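Local coordinates for protein Non-ribosomal peptide synthetase (Streptomyces halstedii, PDB 3WV4) that is a non-ribosomal peptide synthetase whose modelled N-terminal part carries a domain of the AMP-binding enzyme family, a member of the ANL clan, at residues V100-P103 against Q107-A110; A110-A115 against V120-L125; Q342-R347 against A399-A404. All coordinates share one frame; numbering follows the deposited sequence.

Interaction 1. Residues V100-P103 against Q107-A110; sequences VQLP and QTVA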
loop_
_atom_site.group_PDB
_atom_site.type_symbol
_atom_site.label_atom_id
_atom_site.label_comp_id
_atom_site.label_asym_id
_atom_site.label_seq_id
_atom_site.Cartn_x
_atom_site.Cartn_y
_atom_site.Cartn_z
ATOM N N VAL A 100 -11.509 -9.206 -2.332
ATOM C CA VAL A 100 -10.426 -10.061 -2.693
ATOM C C VAL A 100 -9.721 -10.423 -1.412
ATOM O O VAL A 100 -9.280 -9.519 -0.672
ATOM C CB VAL A 100 -9.449 -9.304 -3.628
ATOM C CG1 VAL A 100 -8.293 -10.191 -3.994
ATOM C CG2 VAL A 100 -10.169 -8.835 -4.879
ATOM N N GLN A 101 -9.641 -11.722 -1.139
ATOM C CA GLN A 101 -8.977 -12.240 0.058
ATOM C C GLN A 101 -7.936 -13.234 -0.343
ATOM O O GLN A 101 -8.200 -14.434 -0.468
ATOM C CB GLN A 101 -9.969 -12.924 0.993
ATOM C CG GLN A 101 -9.357 -13.271 2.344
ATOM C CD GLN A 101 -10.329 -13.958 3.277
ATOM O OE1 GLN A 101 -10.998 -14.905 2.878
ATOM N NE2 GLN A 101 -10.384 -13.522 4.524
ATOM N N LEU A 102 -6.739 -12.730 -0.537
ATOM C CA LEU A 102 -5.677 -13.485 -1.126
ATOM C C LEU A 102 -4.383 -13.182 -0.450
ATOM O O LEU A 102 -4.212 -12.084 0.076
ATOM C CB LEU A 102 -5.523 -13.111 -2.610
ATOM C CG LEU A 102 -6.624 -13.477 -3.577
ATOM C CD1 LEU A 102 -6.173 -13.062 -4.954
ATOM C CD2 LEU A 102 -6.832 -14.972 -3.557
ATOM N N PRO A 103 -3.460 -14.153 -0.494
ATOM C CA PRO A 103 -2.156 -13.959 0.059
ATOM C C PRO A 103 -1.259 -13.167 -0.919
ATOM O O PRO A 103 -1.729 -12.709 -1.946
ATOM C CB PRO A 103 -1.615 -15.407 0.209
ATOM C CG PRO A 103 -2.249 -16.112 -0.945
ATOM C CD PRO A 103 -3.614 -15.498 -1.087
ATOM N N GLN A 107 -0.657 -13.267 -8.552
ATOM C CA GLN A 107 -2.026 -13.181 -9.021
ATOM C C GLN A 107 -2.763 -12.038 -8.405
ATOM O O GLN A 107 -3.518 -11.377 -9.067
ATOM C CB GLN A 107 -2.801 -14.489 -8.731
ATOM C CG GLN A 107 -2.341 -15.689 -9.548
ATOM C CD GLN A 107 -1.291 -16.523 -8.828
ATOM O OE1 GLN A 107 -0.263 -16.026 -8.377
ATOM N NE2 GLN A 107 -1.543 -17.801 -8.727
ATOM N N THR A 108 -2.551 -11.789 -7.124
ATOM C CA THR A 108 -3.237 -10.686 -6.446
ATOM C C THR A 108 -2.891 -9.302 -7.051
ATOM O O THR A 108 -3.709 -8.398 -7.059
ATOM C CB THR A 108 -2.830 -10.657 -4.957
ATOM O OG1 THR A 108 -2.852 -11.983 -4.425
ATOM C CG2 THR A 108 -3.775 -9.809 -4.156
ATOM N N VAL A 109 -1.668 -9.149 -7.535
ATOM C CA VAL A 109 -1.228 -7.876 -8.112
ATOM C C VAL A 109 -1.888 -7.685 -9.496
ATOM O O VAL A 109 -2.235 -6.550 -9.901
ATOM C CB VAL A 109 0.301 -7.856 -8.225
ATOM C CG1 VAL A 109 0.800 -6.529 -8.797
ATOM C CG2 VAL A 109 0.928 -8.064 -6.853
ATOM N N ALA A 110 -2.080 -8.814 -10.186
ATOM C CA ALA A 110 -2.800 -8.850 -11.448
ATOM C C ALA A 110 -4.276 -8.557 -11.261
ATOM O O ALA A 110 -4.874 -7.834 -12.089
ATOM C CB ALA A 110 -2.599 -10.204 -12.145
#

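Interaction 2. Residues A110-A115 against V120-L125; sequences AVFYGA and VVFVPL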
loop_
_atom_site.group_PDB
_atom_site.type_symbol
_atom_site.label_atom_id
_atom_site.label_comp_id
_atom_site.label_asym_id
_atom_site.label_seq_id
_atom_site.Cartn_x
_atom_site.Cartn_y
_atom_site.Cartn_z
ATOM N N ALA A 110 -2.080 -8.814 -10.186
ATOM C CA ALA A 110 -2.800 -8.850 -11.448
ATOM C C ALA A 110 -4.276 -8.557 -11.261
ATOM O O ALA A 110 -4.874 -7.834 -12.089
ATOM C CB ALA A 110 -2.599 -10.204 -12.145
ATOM N N VAL A 111 -4.857 -9.057 -10.161
ATOM C CA VAL A 111 -6.241 -8.739 -9.817
ATOM C C VAL A 111 -6.373 -7.234 -9.561
ATOM O O VAL A 111 -7.240 -6.557 -10.101
ATOM C CB VAL A 111 -6.726 -9.543 -8.619
ATOM C CG1 VAL A 111 -8.091 -9.071 -8.188
ATOM C CG2 VAL A 111 -6.790 -11.020 -8.970
ATOM N N PHE A 112 -5.461 -6.702 -8.787
ATOM C CA PHE A 112 -5.440 -5.282 -8.489
ATOM C C PHE A 112 -5.369 -4.444 -9.770
ATOM O O PHE A 112 -6.223 -3.603 -10.058
ATOM C CB PHE A 112 -4.259 -5.013 -7.553
ATOM C CG PHE A 112 -4.021 -3.586 -7.296
ATOM C CD1 PHE A 112 -5.044 -2.779 -6.914
ATOM C CD2 PHE A 112 -2.779 -3.022 -7.520
ATOM C CE1 PHE A 112 -4.830 -1.426 -6.676
ATOM C CE2 PHE A 112 -2.565 -1.669 -7.336
ATOM C CZ PHE A 112 -3.581 -0.877 -6.896
ATOM N N TYR A 113 -4.364 -4.686 -10.574
ATOM C CA TYR A 113 -4.193 -3.855 -11.770
ATOM C C TYR A 113 -5.282 -4.056 -12.806
ATOM O O TYR A 113 -5.746 -3.064 -13.433
ATOM C CB TYR A 113 -2.829 -4.076 -12.382
ATOM C CG TYR A 113 -1.699 -3.302 -11.686
ATOM C CD1 TYR A 113 -1.778 -1.911 -11.490
ATOM C CD2 TYR A 113 -0.576 -3.955 -11.229
ATOM C CE1 TYR A 113 -0.771 -1.212 -10.829
ATOM C CE2 TYR A 113 0.420 -3.259 -10.563
ATOM C CZ TYR A 113 0.307 -1.882 -10.383
ATOM O OH TYR A 113 1.315 -1.192 -9.793
ATOM N N GLY A 114 -5.724 -5.314 -12.985
ATOM C CA GLY A 114 -6.737 -5.594 -14.006
ATOM C C GLY A 114 -8.025 -4.896 -13.617
ATOM O O GLY A 114 -8.769 -4.392 -14.479
ATOM N N ALA A 115 -8.299 -4.851 -12.305
ATOM C CA ALA A 115 -9.476 -4.128 -11.826
ATOM C C ALA A 115 -9.371 -2.635 -12.003
ATOM O O ALA A 115 -10.342 -1.964 -12.399
ATOM C CB ALA A 115 -9.722 -4.440 -10.400
ATOM N N VAL A 120 -12.805 -0.726 -11.903
ATOM C CA VAL A 120 -13.435 -1.553 -10.847
ATOM C C VAL A 120 -12.652 -1.304 -9.552
ATOM O O VAL A 120 -11.423 -1.073 -9.545
ATOM C CB VAL A 120 -13.411 -3.046 -11.289
ATOM C CG1 VAL A 120 -13.753 -4.038 -10.187
ATOM C CG2 VAL A 120 -14.353 -3.219 -12.442
ATOM N N VAL A 121 -13.367 -1.357 -8.448
ATOM C CA VAL A 121 -12.816 -1.057 -7.157
ATOM C C VAL A 121 -12.356 -2.290 -6.405
ATOM O O VAL A 121 -13.157 -3.150 -6.068
ATOM C CB VAL A 121 -13.831 -0.281 -6.300
ATOM C CG1 VAL A 121 -13.147 0.212 -5.029
ATOM C CG2 VAL A 121 -14.362 0.896 -7.101
ATOM N N PHE A 122 -11.071 -2.302 -6.074
ATOM C CA PHE A 122 -10.391 -3.366 -5.372
ATOM C C PHE A 122 -10.582 -3.187 -3.870
ATOM O O PHE A 122 -10.264 -2.107 -3.323
ATOM C CB PHE A 122 -8.924 -3.218 -5.719
ATOM C CG PHE A 122 -8.025 -4.320 -5.231
ATOM C CD1 PHE A 122 -8.111 -5.599 -5.764
ATOM C CD2 PHE A 122 -7.016 -4.055 -4.302
ATOM C CE1 PHE A 122 -7.246 -6.592 -5.368
ATOM C CE2 PHE A 122 -6.155 -5.057 -3.873
ATOM C CZ PHE A 122 -6.286 -6.343 -4.413
ATOM N N VAL A 123 -11.080 -4.241 -3.213
ATOM C CA VAL A 123 -11.364 -4.258 -1.753
ATOM C C VAL A 123 -10.652 -5.448 -1.144
ATOM O O VAL A 123 -11.207 -6.518 -1.039
ATOM C CB VAL A 123 -12.861 -4.387 -1.462
ATOM C CG1 VAL A 123 -13.161 -4.098 0.016
ATOM C CG2 VAL A 123 -13.666 -3.435 -2.315
ATOM N N PRO A 124 -9.374 -5.285 -0.807
ATOM C CA PRO A 124 -8.580 -6.385 -0.294
ATOM C C PRO A 124 -8.836 -6.664 1.189
ATOM O O PRO A 124 -8.960 -5.699 1.969
ATOM C CB PRO A 124 -7.157 -5.877 -0.460
ATOM C CG PRO A 124 -7.271 -4.384 -0.327
ATOM C CD PRO A 124 -8.623 -4.012 -0.849
ATOM N N LEU A 125 -8.901 -7.956 1.549
ATOM C CA LEU A 125 -9.094 -8.427 2.948
ATOM C C LEU A 125 -7.983 -9.394 3.361
ATOM O O LEU A 125 -7.494 -10.186 2.533
ATOM C CB LEU A 125 -10.444 -9.131 3.103
ATOM C CG LEU A 125 -11.693 -8.291 3.370
ATOM C CD1 LEU A 125 -11.655 -6.903 2.786
ATOM C CD2 LEU A 125 -12.993 -8.974 2.973
#

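Interaction 3. Residues Q342-R347 against A399-A404; sequences QTECKR and AGYWRA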
loop_
_atom_site.group_PDB
_atom_site.type_symbol
_atom_site.label_atom_id
_atom_site.label_comp_id
_atom_site.label_asym_id
_atom_site.label_seq_id
_atom_site.Cartn_x
_atom_site.Cartn_y
_atom_site.Cartn_z
ATOM N N GLN A 342 -1.436 8.000 8.279
ATOM C CA GLN A 342 -2.720 7.341 8.537
ATOM C C GLN A 342 -3.220 6.897 7.203
ATOM O O GLN A 342 -2.934 7.551 6.202
ATOM C CB GLN A 342 -3.786 8.338 9.061
ATOM C CG GLN A 342 -3.651 8.729 10.523
ATOM C CD GLN A 342 -4.765 9.668 11.004
ATOM O OE1 GLN A 342 -5.549 10.228 10.229
ATOM N NE2 GLN A 342 -4.869 9.789 12.284
ATOM N N THR A 343 -4.111 5.912 7.221
ATOM C CA THR A 343 -4.785 5.448 6.030
ATOM C C THR A 343 -5.585 6.521 5.294
ATOM O O THR A 343 -5.558 6.589 4.047
ATOM C CB THR A 343 -5.692 4.265 6.394
ATOM O OG1 THR A 343 -4.914 3.247 7.015
ATOM C CG2 THR A 343 -6.275 3.696 5.148
ATOM N N GLU A 344 -6.131 7.472 6.058
ATOM C CA GLU A 344 -6.940 8.563 5.523
ATOM C C GLU A 344 -6.232 9.453 4.501
ATOM O O GLU A 344 -6.892 10.115 3.642
ATOM C CB GLU A 344 -7.477 9.412 6.699
ATOM C CG GLU A 344 -8.633 8.800 7.481
ATOM C CD GLU A 344 -8.237 7.724 8.509
ATOM O OE1 GLU A 344 -7.092 7.210 8.553
ATOM O OE2 GLU A 344 -9.137 7.327 9.261
ATOM N N CYS A 345 -4.904 9.431 4.496
ATOM C CA CYS A 345 -4.147 10.107 3.416
ATOM C C CYS A 345 -2.861 9.372 2.980
ATOM O O CYS A 345 -1.923 9.956 2.460
ATOM C CB CYS A 345 -3.806 11.506 3.905
ATOM S SG CYS A 345 -2.662 11.585 5.253
ATOM N N LYS A 346 -2.825 8.077 3.221
ATOM C CA LYS A 346 -1.669 7.195 3.064
ATOM C C LYS A 346 -0.538 7.497 3.989
ATOM O O LYS A 346 -0.124 6.603 4.747
ATOM C CB LYS A 346 -1.186 7.125 1.628
ATOM C CG LYS A 346 0.031 6.268 1.423
ATOM C CD LYS A 346 0.093 4.922 2.138
ATOM C CE LYS A 346 1.443 4.228 1.851
ATOM N NZ LYS A 346 1.621 2.838 2.401
ATOM N N ARG A 347 0.034 8.703 3.899
ATOM C CA ARG A 347 1.198 9.030 4.685
ATOM C C ARG A 347 1.296 10.520 4.923
ATOM O O ARG A 347 0.829 11.340 4.106
ATOM C CB ARG A 347 2.471 8.428 4.058
ATOM C CG ARG A 347 3.649 8.483 4.964
ATOM C CD ARG A 347 4.780 7.530 4.614
ATOM N NE ARG A 347 4.371 6.153 4.819
ATOM C CZ ARG A 347 4.677 5.149 4.001
ATOM N NH1 ARG A 347 5.477 5.361 2.940
ATOM N NH2 ARG A 347 4.281 3.918 4.284
ATOM N N ALA A 399 -10.677 10.375 -0.312
ATOM C CA ALA A 399 -12.013 10.869 -0.534
ATOM C C ALA A 399 -12.999 10.733 0.645
ATOM O O ALA A 399 -14.131 11.011 0.422
ATOM C CB ALA A 399 -12.616 10.169 -1.732
ATOM N N GLY A 400 -12.601 10.320 1.843
ATOM C CA GLY A 400 -13.540 10.057 2.916
ATOM C C GLY A 400 -13.644 8.550 3.158
ATOM O O GLY A 400 -12.838 7.771 2.629
ATOM N N TYR A 401 -14.626 8.157 3.979
ATOM C CA TYR A 401 -14.920 6.778 4.252
ATOM C C TYR A 401 -16.039 6.308 3.346
ATOM O O TYR A 401 -16.933 7.076 3.028
ATOM C CB TYR A 401 -15.317 6.599 5.716
ATOM C CG TYR A 401 -14.257 7.099 6.673
ATOM C CD1 TYR A 401 -13.027 6.461 6.766
ATOM C CD2 TYR A 401 -14.469 8.221 7.453
ATOM C CE1 TYR A 401 -12.045 6.911 7.637
ATOM C CE2 TYR A 401 -13.497 8.686 8.335
ATOM C CZ TYR A 401 -12.281 8.024 8.426
ATOM O OH TYR A 401 -11.284 8.501 9.281
ATOM N N TRP A 402 -16.005 5.051 2.930
ATOM C CA TRP A 402 -16.981 4.547 1.994
ATOM C C TRP A 402 -18.416 4.562 2.621
ATOM O O TRP A 402 -18.640 3.953 3.668
ATOM C CB TRP A 402 -16.561 3.144 1.603
ATOM C CG TRP A 402 -17.539 2.351 0.821
ATOM C CD1 TRP A 402 -18.200 1.238 1.246
ATOM C CD2 TRP A 402 -17.954 2.582 -0.515
ATOM N NE1 TRP A 402 -18.981 0.730 0.239
ATOM C CE2 TRP A 402 -18.881 1.565 -0.842
ATOM C CE3 TRP A 402 -17.613 3.529 -1.490
ATOM C CZ2 TRP A 402 -19.483 1.470 -2.092
ATOM C CZ3 TRP A 402 -18.239 3.448 -2.755
ATOM C CH2 TRP A 402 -19.168 2.422 -3.032
ATOM N N ARG A 403 -19.337 5.294 1.972
ATOM C CA ARG A 403 -20.759 5.365 2.345
ATOM C C ARG A 403 -21.008 5.661 3.824
ATOM O O ARG A 403 -21.869 5.044 4.456
ATOM C CB ARG A 403 -21.471 4.071 1.952
ATOM C CG ARG A 403 -21.454 3.847 0.455
ATOM C CD ARG A 403 -22.384 2.730 0.047
ATOM N NE ARG A 403 -22.454 2.580 -1.403
ATOM C CZ ARG A 403 -22.935 1.510 -2.023
ATOM N NH1 ARG A 403 -23.381 0.462 -1.343
ATOM N NH2 ARG A 403 -22.953 1.481 -3.328
ATOM N N ALA A 404 -20.254 6.604 4.362
ATOM C CA ALA A 404 -20.395 6.987 5.755
ATOM C C ALA A 404 -20.174 8.490 5.858
ATOM O O ALA A 404 -19.176 8.920 6.403
ATOM C CB ALA A 404 -19.394 6.228 6.612
#

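Interaction 1. Residues V100-P103 against Q107-A110
The flat group that Thr108 meets is the Pro103 carbonyl, approached neither on a face nor from one side: Thr108 OG1 comes up end-on, 2.8 Å from Pro103 O, with a C=O...O angle of 173°. No ring face or edge enters the contact. The same hydroxyl rests against Leu102, at 3.4 Å from Leu102 CB and 3.5 Å from Leu102 CD1, so its donor bond is lined by aliphatic carbon. Thr108 chi1 of -44° sets OG1 beside the backbone N, facing the turn, and leaves the methyl anti to that N. Thr108 CG2 then lies 4.0 Å from Leu102 CB, and the two side chains run past one another in opposite directions. The buried hydroxyl has a second, weak hydrogen bond to Ile105 O, just ahead of the helix. The contact fastens the loop leaving strand 97-101 to the start of helix 106-116, at the strand-to-helix corner of a beta-alpha-beta unit. Leu102 and Gln107 both touch Ile168 of helix 168-180, Val109 packs on helix 73-89, and Ala110 touches both of these helices.

Interaction 2. Residues A110-A115 against V120-L125
Phe112 and Phe122 form the aromatic part of this contact. Their centroids are 5.1 Å apart and the planes are inclined at 54°, an oblique pairing rather than a stack or an edge-to-face contact. Phe112 CD1 sits over one face of the Phe122 ring, towards its rim and 3.5 Å from Phe122 CD2. A CH-pi contact is added by Phe112 CB, 4.0 Å from the Phe122 centroid and almost directly above it. Both phenylalanines hold CG anti to the backbone N (chi1 173° in Phe112), and their side chains cross at about a right angle.

Aliphatic carbons pack beside the ring pair and at the C-terminal end of the helix. Val111 CG1 meets the edge of the Phe122 ring near its plane, at 3.8 Å from Phe122 CE1, while Ala115 CB faces Val120 CB at 4.0 Å. Together these contacts lay helix 106-116 on strand 121-124, the second half of a beta-alpha-beta crossover whose first strand, 97-101, is the parallel neighbour of 121-124 and packs Val100 against Phe122. Beyond Phe112 come Val197 of strand 195-200 and Leu249 and Leu253 of helix 246-258.

The polar link is a single backbone bond where the chain returns from the helix: Val120 N donates to Ala115 O over 2.8 Å. It is bent, with an N-H...O angle of 141°, and the donor lies off the carbonyl plane. Val120 CB comes to 3.4 Å from Ala115 O, adding aliphatic carbon beside the bonded oxygen.

Interaction 3. Residues Q342-R347 against A399-A404
Glu344 reaches Tyr401 through a single bend at chi2. With chi1 at -76° its CG stands beside the backbone N, and chi2 of 79° then turns the carboxylate towards the other loop. Tyr401 likewise carries CG beside its own N, anti to the carbonyl carbon, which sends the phenol out to meet the acid. Tyr401 OH donates to Glu344 OE2 at 2.4 Å, a separation so short that its exact value is doubtful. OE2 lies at the edge of the tyrosine ring, in its plane, whereas the carboxylate itself stands nearly perpendicular to the ring, the two planes 88° apart. The aliphatic part of Glu344 lies close alongside: Glu344 CG is 3.2 Å from Tyr401 OH and 3.8 Å from Tyr401 CZ.

Gln342, Thr343 and Glu344 belong to the Tyr-Gly-x-Thr-Glu sequence signature of the AMP-binding family, here with a short 3-10 turn at 343-344. Gly400, whose backbone angles suit glycine alone, leads into a type II beta turn from Tyr401 to Ala404, and Ala404 takes the N-cap position before helix 405-411. Thr408 OG1 in that helix bonds to both Tyr401 N and Ala404 O, so both ends of the turn are joined to the helix. On the other side, Glu344 O is bonded by Tyr412 OH, and Glu344 also shares a backbone hydrogen bond with Met398.

How the interactions relate
From the N terminus, interaction 1 closes the short loop between strand 97-101 and helix 106-116, and interaction 2 closes the next one, from that helix into strand 121-124. They follow one another, meeting at Ala110, and the backbone pairing of Val100 with Val123 and Leu125 completes the beta-alpha-beta unit in the parallel sheet. Interaction 3 comes much later, closing a 51-residue excursion rich in strands and joining the loop after strand 335-340 to the loop before helix 405-411; it neither nests with nor crosses the others. Its centre is about 22 Å from that of interaction 1 and 17 Å from that of interaction 2. Strand 195-200 touches both Val121 of interaction 2 and Trp402 of interaction 3.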